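Local coordinates for protein ubiquitin-conjugating enzyme E2-21 kDa (PDB 5NL8) that probably catalyses the attachment of ubiquitin to other proteins, as an E2 ubiquitin-conjugating enzyme needed for peroxisome biogenesis, at residues Ser56-Asp60 and Ala61-Leu65; Gly86-Lys89 and Ile90-Gln94; Met159-Leu162 and Leu163-Asp166; Asp167-Ala170 and Tyr171-Val175; His176-Ile179 and Ala180-Ala184. All blocks are in the same frame, centred on the assembly; numbering follows the deposited sequence.

Contact 1 (Ser56-Asp60 and Ala61-Leu65)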
loop_
_atom_site.group_PDB
_atom_site.type_symbol
_atom_site.label_atom_id
_atom_site.label_comp_id
_atom_site.label_asym_id
_atom_site.label_seq_id
_atom_site.Cartn_x
_atom_site.Cartn_y
_atom_site.Cartn_z
ATOM N N SER A 56 4.479 -11.413 8.721
ATOM C CA SER A 56 5.497 -10.737 7.928
ATOM C C SER A 56 6.158 -9.680 8.808
ATOM O O SER A 56 5.606 -9.302 9.839
ATOM C CB SER A 56 4.886 -10.107 6.672
ATOM O OG SER A 56 4.078 -8.989 7.000
ATOM N N PRO A 57 7.351 -9.207 8.424
ATOM C CA PRO A 57 7.957 -8.138 9.227
ATOM C C PRO A 57 7.150 -6.839 9.192
ATOM O O PRO A 57 7.404 -5.943 9.995
ATOM C CB PRO A 57 9.335 -7.948 8.582
ATOM C CG PRO A 57 9.224 -8.569 7.225
ATOM C CD PRO A 57 8.267 -9.703 7.383
ATOM N N PHE A 58 6.182 -6.750 8.286
ATOM C CA PHE A 58 5.361 -5.550 8.157
ATOM C C PHE A 58 4.112 -5.598 9.038
ATOM O O PHE A 58 3.323 -4.655 9.038
ATOM C CB PHE A 58 4.938 -5.347 6.697
ATOM C CG PHE A 58 6.088 -5.199 5.739
ATOM C CD1 PHE A 58 6.647 -3.954 5.490
ATOM C CD2 PHE A 58 6.605 -6.302 5.081
ATOM C CE1 PHE A 58 7.704 -3.816 4.607
ATOM C CE2 PHE A 58 7.663 -6.168 4.197
ATOM C CZ PHE A 58 8.212 -4.925 3.961
ATOM N N GLU A 59 3.933 -6.688 9.784
ATOM C CA GLU A 59 2.682 -6.922 10.513
ATOM C C GLU A 59 2.388 -5.849 11.563
ATOM O O GLU A 59 3.305 -5.269 12.145
ATOM C CB GLU A 59 2.698 -8.302 11.186
ATOM C CG GLU A 59 3.622 -8.412 12.389
ATOM C CD GLU A 59 3.537 -9.768 13.076
ATOM O OE1 GLU A 59 4.169 -9.936 14.142
ATOM O OE2 GLU A 59 2.840 -10.666 12.553
ATOM N N ASP A 60 1.097 -5.595 11.781
ATOM C CA ASP A 60 0.623 -4.645 12.790
ATOM C C ASP A 60 1.177 -3.232 12.606
ATOM O O ASP A 60 1.647 -2.608 13.557
ATOM C CB ASP A 60 0.957 -5.151 14.195
ATOM C CG ASP A 60 0.111 -6.341 14.601
ATOM O OD1 ASP A 60 -1.074 -6.392 14.206
ATOM O OD2 ASP A 60 0.630 -7.224 15.317
ATOM N N ALA A 61 1.116 -2.736 11.376
ATOM C CA ALA A 61 1.469 -1.353 11.080
ATOM C C ALA A 61 0.725 -0.928 9.828
ATOM O O ALA A 61 0.429 -1.760 8.971
ATOM C CB ALA A 61 2.972 -1.199 10.903
ATOM N N LEU A 62 0.415 0.360 9.723
ATOM C CA LEU A 62 -0.396 0.857 8.614
ATOM C C LEU A 62 0.416 1.674 7.608
ATOM O O LEU A 62 1.344 2.394 7.981
ATOM C CB LEU A 62 -1.551 1.705 9.147
ATOM C CG LEU A 62 -2.466 1.065 10.195
ATOM C CD1 LEU A 62 -3.468 2.082 10.721
ATOM C CD2 LEU A 62 -3.184 -0.141 9.622
ATOM N N TRP A 63 0.052 1.556 6.335
ATOM C CA TRP A 63 0.639 2.376 5.279
ATOM C C TRP A 63 -0.432 3.021 4.405
ATOM O O TRP A 63 -1.520 2.469 4.215
ATOM C CB TRP A 63 1.578 1.550 4.402
ATOM C CG TRP A 63 2.919 1.335 5.008
ATOM C CD1 TRP A 63 4.018 2.129 4.866
ATOM C CD2 TRP A 63 3.307 0.250 5.856
ATOM N NE1 TRP A 63 5.075 1.601 5.572
ATOM C CE2 TRP A 63 4.666 0.449 6.190
ATOM C CE3 TRP A 63 2.647 -0.872 6.364
ATOM C CZ2 TRP A 63 5.370 -0.431 7.012
ATOM C CZ3 TRP A 63 3.348 -1.747 7.181
ATOM C CH2 TRP A 63 4.696 -1.520 7.496
ATOM N N LYS A 64 -0.103 4.193 3.870
ATOM C CA LYS A 64 -1.001 4.924 2.990
ATOM C C LYS A 64 -0.593 4.716 1.537
ATOM O O LYS A 64 0.594 4.587 1.223
ATOM C CB LYS A 64 -0.999 6.415 3.336
ATOM C CG LYS A 64 -2.363 7.087 3.292
ATOM C CD LYS A 64 -2.539 8.023 4.485
ATOM C CE LYS A 64 -3.912 8.687 4.503
ATOM N NZ LYS A 64 -4.113 9.595 3.338
ATOM N N LEU A 65 -1.583 4.690 0.658
ATOM C CA LEU A 65 -1.353 4.458 -0.758
ATOM C C LEU A 65 -2.066 5.509 -1.589
ATOM O O LEU A 65 -3.130 6.003 -1.205
ATOM C CB LEU A 65 -1.848 3.071 -1.173
ATOM C CG LEU A 65 -1.269 1.816 -0.528
ATOM C CD1 LEU A 65 -2.069 0.615 -0.986
ATOM C CD2 LEU A 65 0.191 1.646 -0.894
#
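Glu59 N reaches back to Ser56 O (3.1 Å) and closes the type I beta turn that holds Phe58 up against Trp63. Inside the turn Ser56 OG takes a second, weak bond from Phe58 N (3.3 Å) and is also bonded with Pro53 O. Past the turn the backbone of Asp60, with positive phi (57°), swings the chain into strand 62-68, the third of the antiparallel meander sheet of the UBC fold. The main side-chain contact is an offset edge-to-face pair: the edge of Phe58 points to the face of the Trp63 six-membered ring, centroids 5.7 Å apart and planes at 70°. Phe58 CD1 meets Trp63 CH2 at 3.7 Å, while the carbonyl O of Phe58 sits in the indole plane, 3.5 Å from Trp63 CZ3. In Trp63 the CG lies beside the backbone N (chi1 -79°), which carries the six-membered ring back toward Phe58; NE1 is bonded to Lys107 O. Val175 and Ile179 of helix 168-181 cover Phe58 and Trp63 respectively, and Met108 touches both rings. With an alanine at Trp63, the edge of Phe58 would probably lose its aromatic backing and Lys107 O its N-H mate. No hydrogen bond spans the two segments, so between them aromatic packing carries the contact, while Ala61 and Trp63 pair by backbone with Gly52 and Ile50, and Glu59 OE2 bonds Gln55 N.

Contact 2 (Gly86-Lys89 and Ile90-Gln94)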
loop_
_atom_site.group_PDB
_atom_site.type_symbol
_atom_site.label_atom_id
_atom_site.label_comp_id
_atom_site.label_asym_id
_atom_site.label_seq_id
_atom_site.Cartn_x
_atom_site.Cartn_y
_atom_site.Cartn_z
ATOM N N GLY A 86 9.556 13.045 3.433
ATOM C CA GLY A 86 10.922 13.303 3.847
ATOM C C GLY A 86 11.031 13.293 5.360
ATOM O O GLY A 86 10.053 13.564 6.059
ATOM N N GLU A 87 12.222 12.977 5.858
ATOM C CA GLU A 87 12.506 12.912 7.294
ATOM C C GLU A 87 12.082 14.181 8.056
ATOM O O GLU A 87 11.519 14.109 9.158
ATOM C CB GLU A 87 14.000 12.655 7.500
ATOM C CG GLU A 87 14.878 13.525 6.605
ATOM C CD GLU A 87 16.358 13.364 6.874
ATOM O OE1 GLU A 87 16.804 12.214 7.066
ATOM O OE2 GLU A 87 17.071 14.391 6.894
ATOM N N GLU A 88 12.358 15.334 7.457
ATOM C CA GLU A 88 11.999 16.624 8.035
ATOM C C GLU A 88 10.488 16.742 8.249
ATOM O O GLU A 88 10.017 17.023 9.362
ATOM C CB GLU A 88 12.498 17.750 7.134
ATOM C CG GLU A 88 12.045 19.130 7.539
ATOM C CD GLU A 88 12.668 19.584 8.836
ATOM O OE1 GLU A 88 13.875 19.329 9.030
ATOM O OE2 GLU A 88 11.956 20.192 9.662
ATOM N N LYS A 89 9.734 16.509 7.179
ATOM C CA LYS A 89 8.277 16.538 7.244
ATOM C C LYS A 89 7.735 15.563 8.287
ATOM O O LYS A 89 6.836 15.904 9.054
ATOM C CB LYS A 89 7.675 16.222 5.873
ATOM C CG LYS A 89 6.156 16.089 5.877
ATOM C CD LYS A 89 5.593 16.135 4.466
ATOM C CE LYS A 89 4.073 16.124 4.484
ATOM N NZ LYS A 89 3.513 16.169 3.112
ATOM N N ILE A 90 8.284 14.350 8.314
ATOM C CA ILE A 90 7.798 13.328 9.234
ATOM C C ILE A 90 7.994 13.784 10.666
ATOM O O ILE A 90 7.093 13.668 11.501
ATOM C CB ILE A 90 8.506 11.979 9.026
ATOM C CG1 ILE A 90 8.146 11.395 7.658
ATOM C CG2 ILE A 90 8.126 11.007 10.134
ATOM C CD1 ILE A 90 8.819 10.069 7.358
ATOM N N ARG A 91 9.174 14.328 10.939
ATOM C CA ARG A 91 9.492 14.771 12.285
ATOM C C ARG A 91 8.595 15.938 12.691
ATOM O O ARG A 91 8.193 16.043 13.848
ATOM C CB ARG A 91 10.966 15.152 12.382
ATOM C CG ARG A 91 11.380 15.730 13.717
ATOM C CD ARG A 91 12.859 16.115 13.744
ATOM N NE ARG A 91 13.138 17.485 13.303
ATOM C CZ ARG A 91 13.142 17.911 12.039
ATOM N NH1 ARG A 91 13.407 19.185 11.779
ATOM N NH2 ARG A 91 12.916 17.076 11.032
ATOM N N GLN A 92 8.267 16.807 11.741
ATOM C CA GLN A 92 7.309 17.868 12.034
ATOM C C GLN A 92 5.918 17.306 12.336
ATOM O O GLN A 92 5.216 17.816 13.210
ATOM C CB GLN A 92 7.231 18.861 10.882
ATOM C CG GLN A 92 8.531 19.595 10.643
ATOM C CD GLN A 92 8.414 20.624 9.547
ATOM O OE1 GLN A 92 9.248 20.685 8.645
ATOM N NE2 GLN A 92 7.376 21.449 9.621
ATOM N N LEU A 93 5.529 16.255 11.622
ATOM C CA LEU A 93 4.237 15.610 11.856
ATOM C C LEU A 93 4.185 14.944 13.227
ATOM O O LEU A 93 3.134 14.897 13.862
ATOM C CB LEU A 93 3.936 14.572 10.772
ATOM C CG LEU A 93 3.602 15.076 9.367
ATOM C CD1 LEU A 93 3.343 13.912 8.421
ATOM C CD2 LEU A 93 2.402 16.011 9.407
ATOM N N GLN A 94 5.325 14.433 13.677
ATOM C CA GLN A 94 5.389 13.699 14.935
ATOM C C GLN A 94 5.220 14.606 16.158
ATOM O O GLN A 94 4.860 14.137 17.235
ATOM C CB GLN A 94 6.710 12.928 15.028
ATOM C CG GLN A 94 6.759 11.681 14.152
ATOM C CD GLN A 94 8.136 11.048 14.111
ATOM O OE1 GLN A 94 9.141 11.710 14.367
ATOM N NE2 GLN A 94 8.189 9.756 13.792
#
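Glu88 and Arg91 stand one turn apart on helix 87-94, a short helix that follows the fourth strand of the UBC sheet and has Gly86 at its N-cap. Backbone bonds of the i to i+4 kind build it: Ile90 N to Gly86 O and Arg91 N to Glu87 O, both 3.0 Å, then Gln92 N to Glu88 O and Leu93 N to Lys89 O. The ionic interaction is a salt bridge made by a single nitrogen. Arg91 NH1 bonds Glu88 OE1 on its syn side (2.8 Å) and, more weakly, Glu88 OE2 (2.8 Å). The carboxylate and guanidinium planes stand 85° apart, so the two groups do not pair flat. Bends make this possible: Glu88 turns at chi2 (68°), and Arg91 at chi3 (89°), folding its head back over the first turn. Arg95 also lies close to Arg91, and the carboxylate would probably offset that like charge. The apolar contacts use the inner side of the helix, where Ile90 packs on Phe85, Tyr106 and Tyr182, and Leu93 on Phe85 and Ala184. Lys89 makes a cation-pi contact with Phe85. On the same side Ile90 CG1 rests 3.3 Å from Gly86 O.

Contact 3 (Met159-Leu162 and Leu163-Asp166)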
loop_
_atom_site.group_PDB
_atom_site.type_symbol
_atom_site.label_atom_id
_atom_site.label_comp_id
_atom_site.label_asym_id
_atom_site.label_seq_id
_atom_site.Cartn_x
_atom_site.Cartn_y
_atom_site.Cartn_z
ATOM N N MET A 159 17.514 -4.195 -0.058
ATOM C CA MET A 159 16.510 -5.120 0.456
ATOM C C MET A 159 16.442 -6.381 -0.402
ATOM O O MET A 159 16.424 -7.501 0.123
ATOM C CB MET A 159 15.140 -4.446 0.527
ATOM C CG MET A 159 15.083 -3.252 1.470
ATOM S SD MET A 159 15.335 -3.690 3.201
ATOM C CE MET A 159 13.805 -4.547 3.567
ATOM N N ALA A 160 16.423 -6.197 -1.722
ATOM C CA ALA A 160 16.378 -7.324 -2.649
ATOM C C ALA A 160 17.570 -8.262 -2.456
ATOM O O ALA A 160 17.420 -9.481 -2.515
ATOM C CB ALA A 160 16.324 -6.828 -4.086
ATOM N N ASN A 161 18.749 -7.696 -2.221
ATOM C CA ASN A 161 19.941 -8.510 -1.995
ATOM C C ASN A 161 19.932 -9.187 -0.632
ATOM O O ASN A 161 20.397 -10.321 -0.493
ATOM C CB ASN A 161 21.206 -7.666 -2.143
ATOM C CG ASN A 161 21.490 -7.296 -3.584
ATOM O OD1 ASN A 161 20.948 -7.900 -4.510
ATOM N ND2 ASN A 161 22.345 -6.301 -3.782
ATOM N N LEU A 162 19.415 -8.490 0.376
ATOM C CA LEU A 162 19.251 -9.086 1.695
ATOM C C LEU A 162 18.391 -10.331 1.568
ATOM O O LEU A 162 18.694 -11.374 2.149
ATOM C CB LEU A 162 18.616 -8.097 2.676
ATOM C CG LEU A 162 19.565 -7.154 3.419
ATOM C CD1 LEU A 162 18.769 -6.162 4.239
ATOM C CD2 LEU A 162 20.530 -7.931 4.302
ATOM N N LEU A 163 17.328 -10.218 0.779
ATOM C CA LEU A 163 16.429 -11.340 0.554
ATOM C C LEU A 163 17.109 -12.436 -0.272
ATOM O O LEU A 163 16.916 -13.624 -0.018
ATOM C CB LEU A 163 15.152 -10.860 -0.137
ATOM C CG LEU A 163 13.969 -11.827 -0.132
ATOM C CD1 LEU A 163 13.326 -11.862 1.245
ATOM C CD2 LEU A 163 12.955 -11.432 -1.191
ATOM N N LYS A 164 17.913 -12.033 -1.249
ATOM C CA LYS A 164 18.596 -12.985 -2.124
ATOM C C LYS A 164 19.688 -13.760 -1.386
ATOM O O LYS A 164 20.033 -14.877 -1.770
ATOM C CB LYS A 164 19.189 -12.260 -3.336
ATOM C CG LYS A 164 18.299 -12.296 -4.572
ATOM C CD LYS A 164 18.718 -11.253 -5.598
ATOM C CE LYS A 164 20.190 -11.372 -5.949
ATOM N NZ LYS A 164 20.656 -10.211 -6.758
ATOM N N CYS A 165 20.228 -13.161 -0.328
ATOM C CA CYS A 165 21.224 -13.825 0.511
ATOM C C CYS A 165 20.557 -14.526 1.683
ATOM O O CYS A 165 21.235 -15.067 2.556
ATOM C CB CYS A 165 22.255 -12.826 1.035
ATOM S SG CYS A 165 23.194 -11.970 -0.237
ATOM N N ASP A 166 19.228 -14.494 1.694
ATOM C CA ASP A 166 18.421 -15.077 2.763
ATOM C C ASP A 166 18.882 -14.624 4.151
ATOM O O ASP A 166 18.989 -15.430 5.076
ATOM C CB ASP A 166 18.440 -16.605 2.669
ATOM C CG ASP A 166 17.176 -17.237 3.221
ATOM O OD1 ASP A 166 16.126 -17.157 2.545
ATOM O OD2 ASP A 166 17.232 -17.818 4.326
#
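Met159 O accepts Leu163 N (2.9 Å) as helix 157-164 runs toward its end, which is finished by a Schellman motif with Asp166 in positive phi. The Met159 side chain leaves this contact and packs on Tyr171, Leu174 and Val175 of helix 168-181, joining the last two helices of the UBC fold. Ala160 follows, its O taking Lys164 N at 2.9 Å; the aliphatic stem of Lys164 passes the same oxygen, with CG 3.6 Å from Ala160 O. The Ala160 side chain lies about 11 Å from that of Cys121, the predicted thioester-forming residue. Next, Asn161 works twice. Its backbone O receives Cys165 N (2.8 Å), and its OD1 receives Lys164 NZ (3.2 Å), the two side chains lying alongside and pointing the same way. The lysine bends at chi3 (53°) to bring NZ to the amide oxygen, 24° away from the carbonyl plane. A leucine in place of Asn161 would probably leave the Lys164 ammonium without this acceptor and freer to swing. Leu162 closes the segment. Its side chain packs on Ala170 and Asp167, and its O probably accepts Asp167 N, the wider, six-to-one bond of the Schellman motif. The five-to-two bond runs from Asp166 N to Leu163 O at 3.0 Å, with Asp166 phi at 50°.

Contact 4 (Asp167-Ala170 and Tyr171-Val175)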
loop_
_atom_site.group_PDB
_atom_site.type_symbol
_atom_site.label_atom_id
_atom_site.label_comp_id
_atom_site.label_asym_id
_atom_site.label_seq_id
_atom_site.Cartn_x
_atom_site.Cartn_y
_atom_site.Cartn_z
ATOM N N ASP A 167 19.160 -13.330 4.281
ATOM C CA ASP A 167 19.468 -12.732 5.576
ATOM C C ASP A 167 18.188 -12.160 6.189
ATOM O O ASP A 167 17.948 -10.955 6.143
ATOM C CB ASP A 167 20.533 -11.640 5.431
ATOM C CG ASP A 167 21.200 -11.291 6.752
ATOM O OD1 ASP A 167 20.597 -11.540 7.817
ATOM O OD2 ASP A 167 22.333 -10.768 6.723
ATOM N N THR A 168 17.380 -13.041 6.768
ATOM C CA THR A 168 16.044 -12.701 7.251
ATOM C C THR A 168 16.052 -11.714 8.412
ATOM O O THR A 168 15.200 -10.819 8.501
ATOM C CB THR A 168 15.297 -13.965 7.707
ATOM O OG1 THR A 168 15.514 -15.017 6.762
ATOM C CG2 THR A 168 13.810 -13.689 7.819
ATOM N N THR A 169 17.016 -11.891 9.307
ATOM C CA THR A 169 17.095 -11.097 10.521
ATOM C C THR A 169 17.362 -9.627 10.217
ATOM O O THR A 169 16.750 -8.746 10.817
ATOM C CB THR A 169 18.189 -11.629 11.464
ATOM O OG1 THR A 169 17.954 -13.018 11.733
ATOM C CG2 THR A 169 18.189 -10.854 12.774
ATOM N N ALA A 170 18.269 -9.365 9.281
ATOM C CA ALA A 170 18.623 -7.991 8.931
ATOM C C ALA A 170 17.452 -7.284 8.246
ATOM O O ALA A 170 17.167 -6.119 8.520
ATOM C CB ALA A 170 19.853 -7.972 8.043
ATOM N N TYR A 171 16.791 -8.012 7.354
ATOM C CA TYR A 171 15.569 -7.574 6.685
ATOM C C TYR A 171 14.518 -7.125 7.706
ATOM O O TYR A 171 14.081 -5.957 7.721
ATOM C CB TYR A 171 15.044 -8.730 5.828
ATOM C CG TYR A 171 13.972 -8.409 4.814
ATOM C CD1 TYR A 171 12.632 -8.390 5.171
ATOM C CD2 TYR A 171 14.299 -8.181 3.483
ATOM C CE1 TYR A 171 11.647 -8.121 4.239
ATOM C CE2 TYR A 171 13.323 -7.910 2.544
ATOM C CZ TYR A 171 11.997 -7.880 2.928
ATOM O OH TYR A 171 11.019 -7.614 1.999
ATOM N N LYS A 172 14.141 -8.066 8.570
ATOM C CA LYS A 172 13.168 -7.819 9.629
ATOM C C LYS A 172 13.556 -6.629 10.502
ATOM O O LYS A 172 12.727 -5.766 10.789
ATOM C CB LYS A 172 13.006 -9.066 10.506
ATOM C CG LYS A 172 12.115 -10.152 9.918
ATOM C CD LYS A 172 12.137 -11.403 10.791
ATOM C CE LYS A 172 11.415 -12.570 10.129
ATOM N NZ LYS A 172 10.068 -12.187 9.614
ATOM N N ASP A 173 14.818 -6.592 10.921
ATOM C CA ASP A 173 15.322 -5.523 11.782
ATOM C C ASP A 173 15.222 -4.153 11.118
ATOM O O ASP A 173 14.898 -3.161 11.771
ATOM C CB ASP A 173 16.771 -5.794 12.181
ATOM C CG ASP A 173 16.895 -6.880 13.228
ATOM O OD1 ASP A 173 18.029 -7.141 13.681
ATOM O OD2 ASP A 173 15.858 -7.469 13.602
ATOM N N LEU A 174 15.504 -4.106 9.821
ATOM C CA LEU A 174 15.419 -2.860 9.069
ATOM C C LEU A 174 13.968 -2.368 9.010
ATOM O O LEU A 174 13.675 -1.205 9.347
ATOM C CB LEU A 174 15.986 -3.052 7.661
ATOM C CG LEU A 174 16.801 -1.910 7.050
ATOM C CD1 LEU A 174 17.810 -1.358 8.044
ATOM C CD2 LEU A 174 17.500 -2.390 5.794
ATOM N N VAL A 175 13.061 -3.258 8.602
ATOM C CA VAL A 175 11.643 -2.893 8.531
ATOM C C VAL A 175 11.141 -2.406 9.893
ATOM O O VAL A 175 10.495 -1.357 9.990
ATOM C CB VAL A 175 10.771 -4.070 8.047
ATOM C CG1 VAL A 175 9.316 -3.658 7.977
ATOM C CG2 VAL A 175 11.243 -4.556 6.681
#
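Thr168 and Lys172 lie side by side one turn apart, and so do Thr169 and Asp173, each pair pointing the same way along the outside of the helix. Their side-chain contacts are van der Waals. Thr168 CG2, anti to the backbone N, presents its methyl to Lys172 CE at 3.5 Å, with the lysine bending at chi4 (-49°) near its tip. Thr169 CG2 comes to 3.8 Å from Asp173 OD1. The Tyr171 CB brushes Thr168 O (3.4 Å), but its ring leads away to Pro111 and Pro149. All this belongs to the start of helix 168-181, the final helix of the UBC fold, with Asp167 at the N-cap. Backbone bonding is uneven there: Tyr171 N to Asp167 O is long and weak (3.4 Å), whereas Lys172 N to Thr168 O (3.0 Å) is nearly straight at 174°. Asp173 N to Thr169 O and Leu174 N to Ala170 O continue the helix. The third kind of contact is between like partners. Asp173 CG sits beside its own backbone N (chi1 -75°), bringing OD2 within 3.2 Å of Thr169 O; two acceptors this close probably repel somewhat.

Contact 5 (His176-Ile179 and Ala180-Ala184)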
loop_
_atom_site.group_PDB
_atom_site.type_symbol
_atom_site.label_atom_id
_atom_site.label_comp_id
_atom_site.label_asym_id
_atom_site.label_seq_id
_atom_site.Cartn_x
_atom_site.Cartn_y
_atom_site.Cartn_z
ATOM N N HIS A 176 11.462 -3.162 10.940
ATOM C CA HIS A 176 11.116 -2.783 12.310
ATOM C C HIS A 176 11.660 -1.398 12.665
ATOM O O HIS A 176 10.972 -0.601 13.309
ATOM C CB HIS A 176 11.643 -3.821 13.311
ATOM C CG HIS A 176 10.863 -5.098 13.330
ATOM N ND1 HIS A 176 11.306 -6.234 13.982
ATOM C CD2 HIS A 176 9.670 -5.427 12.782
ATOM C CE1 HIS A 176 10.419 -7.198 13.832
ATOM N NE2 HIS A 176 9.416 -6.737 13.107
ATOM N N TYR A 177 12.889 -1.115 12.242
ATOM C CA TYR A 177 13.499 0.190 12.493
ATOM C C TYR A 177 12.684 1.321 11.876
ATOM O O TYR A 177 12.362 2.311 12.548
ATOM C CB TYR A 177 14.928 0.235 11.956
ATOM C CG TYR A 177 15.571 1.608 12.030
ATOM C CD1 TYR A 177 16.008 2.130 13.244
ATOM C CD2 TYR A 177 15.746 2.378 10.886
ATOM C CE1 TYR A 177 16.599 3.381 13.316
ATOM C CE2 TYR A 177 16.337 3.633 10.949
ATOM C CZ TYR A 177 16.761 4.128 12.167
ATOM O OH TYR A 177 17.347 5.371 12.237
ATOM N N TYR A 178 12.347 1.184 10.598
ATOM C CA TYR A 178 11.599 2.262 9.954
ATOM C C TYR A 178 10.183 2.389 10.526
ATOM O O TYR A 178 9.675 3.500 10.670
ATOM C CB TYR A 178 11.576 2.069 8.436
ATOM C CG TYR A 178 12.883 2.493 7.803
ATOM C CD1 TYR A 178 13.120 3.824 7.477
ATOM C CD2 TYR A 178 13.895 1.569 7.566
ATOM C CE1 TYR A 178 14.324 4.220 6.919
ATOM C CE2 TYR A 178 15.100 1.956 7.008
ATOM C CZ TYR A 178 15.309 3.282 6.687
ATOM O OH TYR A 178 16.505 3.661 6.132
ATOM N N ILE A 179 9.563 1.268 10.885
ATOM C CA ILE A 179 8.251 1.307 11.533
ATOM C C ILE A 179 8.315 2.058 12.867
ATOM O O ILE A 179 7.452 2.877 13.181
ATOM C CB ILE A 179 7.694 -0.113 11.785
ATOM C CG1 ILE A 179 7.307 -0.780 10.466
ATOM C CG2 ILE A 179 6.480 -0.065 12.707
ATOM C CD1 ILE A 179 6.738 -2.165 10.637
ATOM N N ALA A 180 9.355 1.787 13.642
ATOM C CA ALA A 180 9.477 2.366 14.972
ATOM C C ALA A 180 9.870 3.842 14.945
ATOM O O ALA A 180 9.498 4.600 15.841
ATOM C CB ALA A 180 10.479 1.575 15.791
ATOM N N LYS A 181 10.618 4.258 13.927
ATOM C CA LYS A 181 11.160 5.614 13.938
ATOM C C LYS A 181 10.445 6.627 13.041
ATOM O O LYS A 181 10.523 7.833 13.284
ATOM C CB LYS A 181 12.643 5.579 13.566
ATOM C CG LYS A 181 13.552 5.322 14.753
ATOM C CD LYS A 181 13.219 6.274 15.894
ATOM C CE LYS A 181 14.282 6.250 16.975
ATOM N NZ LYS A 181 13.939 7.171 18.095
ATOM N N TYR A 182 9.748 6.154 12.014
ATOM C CA TYR A 182 9.193 7.064 11.018
ATOM C C TYR A 182 7.667 7.009 10.885
ATOM O O TYR A 182 7.134 7.089 9.777
ATOM C CB TYR A 182 9.844 6.786 9.661
ATOM C CG TYR A 182 11.308 7.169 9.610
ATOM C CD1 TYR A 182 11.695 8.464 9.289
ATOM C CD2 TYR A 182 12.300 6.239 9.883
ATOM C CE1 TYR A 182 13.029 8.823 9.241
ATOM C CE2 TYR A 182 13.639 6.586 9.836
ATOM C CZ TYR A 182 13.998 7.881 9.514
ATOM O OH TYR A 182 15.328 8.234 9.467
ATOM N N SER A 183 6.970 6.901 12.016
ATOM C CA SER A 183 5.506 6.851 12.028
ATOM C C SER A 183 4.898 8.078 12.706
ATOM O O SER A 183 5.465 8.612 13.660
ATOM C CB SER A 183 5.014 5.582 12.736
ATOM O OG SER A 183 5.356 4.414 12.012
ATOM N N ALA A 184 3.735 8.509 12.222
ATOM C CA ALA A 184 3.073 9.695 12.767
ATOM C C ALA A 184 1.563 9.624 12.563
ATOM O O ALA A 184 1.078 8.738 11.880
ATOM C CB ALA A 184 3.635 10.955 12.127
HETATM O O HOH W 1 18.055 6.487 9.321
#
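Tyr178 and Tyr182 lie side by side at the C-terminal end of helix 168-181, the last helix of the UBC fold, their rings nearly parallel, 24° apart, but displaced so that little of one lies over the other, with centroids at 5.4 Å; Tyr178 CD1 meets Tyr182 CD2 at 3.5 Å. One face of Tyr178 carries CD2 of Tyr177, displaced toward the rim, and Tyr178 also makes an edge-to-face pair with Phe115. The edge of Tyr182 has Tyr178 O in its plane, while the edge of Tyr177 has Tyr178 CE2 and a water. That water bridges the hydroxyls, 3.2 Å from Tyr177 OH and 3.2 Å from Tyr182 OH, joining residues five apart across the helix end. Beyond the cluster the chain passes into strand 183-184, paired with strand 104-105. Tyr177 CG stands anti to the backbone N (chi1 173°), which tips its ring along the helix toward the C-terminal turn, where CE1 touches Lys181 CG at 3.9 Å. Backbone bonds Ala180 N to His176 O, Lys181 N to Tyr177 O and Tyr182 N to Tyr178 O complete the final turns. After them Ser183 OG donates to Ile179 O at 2.8 Å, in the carbonyl plane and on a lone pair.

Each contact is local, so none nests in or crosses another, and they follow in series. Contact 1 packs the turn before strand 62-68 onto that strand; contact 2 takes in the whole of helix 87-94. Contact 3 ends helix 157-164, and contact 4 begins helix 168-181 directly after it, with contact 5 finishing that helix. Contacts far apart in sequence meet in space. Pro57 and Phe58 of contact 1 pack on Tyr171, Lys172 and Val175 of contact 4, while Trp63 and Ala61 reach Ile179 of contact 5. Gln94 of contact 2 probably bonds to Lys181 O and Ser183 O. Helix 168-181 thus ties the preceding helix, the central sheet and the small helix 87-94 together.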